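SidF, inhibitor of growth family, member 3 (Legionella pneumophila subsp. pneumophila, PDB 4FYE) is a phosphoinositide phosphatase of Legionella, which probably removes a phosphate from the inositol headgroup of phosphatidylinositol phosphates. Local coordinates at residues D47-V52 / S179-T184. The protein carries 1 engineered substitution. Sequence-based numbering, arbitrary orientation.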
loop_
_atom_site.group_PDB
_atom_site.type_symbol
_atom_site.label_atom_id
_atom_site.label_comp_id
_atom_site.label_asym_id
_atom_site.label_seq_id
_atom_site.Cartn_x
_atom_site.Cartn_y
_atom_site.Cartn_z
ATOM N N ASP A 47 -5.872 20.657 -12.212
ATOM C CA ASP A 47 -6.284 22.029 -11.884
ATOM C C ASP A 47 -6.484 22.363 -10.393
ATOM O O ASP A 47 -5.793 23.237 -9.863
ATOM C CB ASP A 47 -7.545 22.380 -12.664
ATOM C CG ASP A 47 -8.698 21.476 -12.301
ATOM O OD1 ASP A 47 -9.859 21.912 -12.502
ATOM O OD2 ASP A 47 -8.428 20.346 -11.782
ATOM N N GLY A 48 -7.425 21.714 -9.712
ATOM C CA GLY A 48 -7.648 22.072 -8.288
ATOM C C GLY A 48 -6.978 21.124 -7.283
ATOM O O GLY A 48 -7.355 21.091 -6.136
ATOM N N LYS A 49 -6.008 20.321 -7.720
ATOM C CA LYS A 49 -5.285 19.458 -6.777
ATOM C C LYS A 49 -4.045 20.135 -6.125
ATOM O O LYS A 49 -3.451 21.090 -6.676
ATOM C CB LYS A 49 -4.940 18.083 -7.375
ATOM C CG LYS A 49 -6.071 17.301 -8.071
ATOM C CD LYS A 49 -7.345 17.107 -7.255
ATOM C CE LYS A 49 -8.259 16.046 -7.877
ATOM N NZ LYS A 49 -9.415 15.661 -7.006
ATOM N N GLN A 50 -3.696 19.653 -4.934
ATOM C CA GLN A 50 -2.575 20.210 -4.206
ATOM C C GLN A 50 -1.514 19.189 -3.905
ATOM O O GLN A 50 -1.779 17.984 -3.929
ATOM C CB GLN A 50 -3.058 20.881 -2.921
ATOM C CG GLN A 50 -3.563 22.297 -3.213
ATOM C CD GLN A 50 -4.355 22.899 -2.061
ATOM O OE1 GLN A 50 -4.187 22.519 -0.897
ATOM N NE2 GLN A 50 -5.223 23.860 -2.384
ATOM N N VAL A 51 -0.346 19.698 -3.525
ATOM C CA VAL A 51 0.792 18.887 -3.260
ATOM C C VAL A 51 1.453 19.347 -1.989
ATOM O O VAL A 51 1.695 20.539 -1.834
ATOM C CB VAL A 51 1.770 19.104 -4.386
ATOM C CG1 VAL A 51 2.969 18.220 -4.217
ATOM C CG2 VAL A 51 1.059 18.818 -5.681
ATOM N N VAL A 52 1.774 18.427 -1.082
ATOM C CA VAL A 52 2.504 18.841 0.086
ATOM C C VAL A 52 3.930 18.287 0.012
ATOM O O VAL A 52 4.117 17.068 -0.199
ATOM C CB VAL A 52 1.884 18.259 1.341
ATOM C CG1 VAL A 52 2.620 18.827 2.546
ATOM C CG2 VAL A 52 0.373 18.509 1.413
ATOM N N SER A 179 -11.417 12.823 2.087
ATOM C CA SER A 179 -11.555 11.996 0.884
ATOM C C SER A 179 -11.995 12.709 -0.412
ATOM O O SER A 179 -11.521 12.358 -1.480
ATOM C CB SER A 179 -12.458 10.805 1.170
ATOM O OG SER A 179 -11.974 10.058 2.285
ATOM N N HIS A 180 -12.885 13.699 -0.351
ATOM C CA HIS A 180 -13.221 14.423 -1.576
ATOM C C HIS A 180 -12.032 15.061 -2.277
ATOM O O HIS A 180 -12.141 15.413 -3.446
ATOM C CB HIS A 180 -14.352 15.448 -1.382
ATOM C CG HIS A 180 -14.716 16.214 -2.664
ATOM N ND1 HIS A 180 -14.353 17.502 -2.877
ATOM C CD2 HIS A 180 -15.386 15.805 -3.827
ATOM C CE1 HIS A 180 -14.788 17.909 -4.093
ATOM N NE2 HIS A 180 -15.421 16.874 -4.674
ATOM N N ASN A 181 -10.888 15.237 -1.620
ATOM C CA ASN A 181 -9.774 15.886 -2.341
ATOM C C ASN A 181 -8.410 15.649 -1.729
ATOM O O ASN A 181 -7.925 16.440 -0.897
ATOM C CB ASN A 181 -10.031 17.387 -2.550
ATOM C CG ASN A 181 -9.552 17.886 -3.916
ATOM O OD1 ASN A 181 -10.045 18.904 -4.436
ATOM N ND2 ASN A 181 -8.580 17.182 -4.500
ATOM N N ARG A 182 -7.797 14.541 -2.133
ATOM C CA ARG A 182 -6.536 14.115 -1.526
ATOM C C ARG A 182 -5.319 14.738 -2.234
ATOM O O ARG A 182 -5.213 14.769 -3.465
ATOM C CB ARG A 182 -6.409 12.588 -1.472
ATOM C CG ARG A 182 -7.609 11.826 -0.915
ATOM C CD ARG A 182 -8.373 11.113 -2.024
ATOM N NE ARG A 182 -7.899 9.742 -2.326
ATOM C CZ ARG A 182 -6.949 9.041 -1.677
ATOM N NH1 ARG A 182 -6.286 9.540 -0.634
ATOM N NH2 ARG A 182 -6.645 7.827 -2.099
ATOM N N ASP A 183 -4.404 15.226 -1.421
ATOM C CA ASP A 183 -3.222 15.863 -1.874
ATOM C C ASP A 183 -2.143 14.814 -2.250
ATOM O O ASP A 183 -2.059 13.709 -1.690
ATOM C CB ASP A 183 -2.715 16.748 -0.732
ATOM C CG ASP A 183 -3.628 17.906 -0.415
ATOM O OD1 ASP A 183 -4.468 18.311 -1.264
ATOM O OD2 ASP A 183 -3.495 18.447 0.720
ATOM N N THR A 184 -1.285 15.169 -3.166
ATOM C CA THR A 184 -0.122 14.352 -3.394
ATOM C C THR A 184 0.910 14.636 -2.296
ATOM O O THR A 184 1.091 15.780 -1.909
ATOM C CB THR A 184 0.472 14.693 -4.766
ATOM O OG1 THR A 184 -0.367 14.131 -5.778
ATOM C CG2 THR A 184 1.751 14.031 -4.890
#
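The first parallel bridge between strands 50-55 and 184-189, pairing Val51 with Thr184, starts the one parallel junction of the six-stranded mixed sheet in the phosphatase domain. Thr184 brackets Val51 with two backbone bonds: its N gives a hydrogen to Gln50 O (3.0 Å), and its O accepts from Val52 N at 2.9 Å with an N-H...O angle of 165°. Val51 CA adds a CA-H...O contact to the same Thr184 O. On the face shared by Val51 and Thr184, Val51 CG2 comes within 4.3 Å of Thr184 CB, and helix 9-16 covers both through Leu16 and Tyr12. The helical connection between the two strands includes 71-92, 98-119, 136-163 and 167-180, and the pairing begins a few residues after helix 167-180. Asp183, with CG anti to its own carbonyl carbon (chi1 -67°), sets its carboxylate beside strand 50-55. There OD1 lies 3.4 Å from Gln50 CB and OD2 is 3.9 Å from Val52 CG2, while Tyr32 hydrogen-bonds to OD2. The amide of the buried Gln50 is hydrogen-bonded at both ends, NE2 to Asn27 O and OE1 to His29 N. Nearer the helix end, the Lys49 chain bends at chi2 (-53°) and then extends, crossing the Asn181 side chain at a slant.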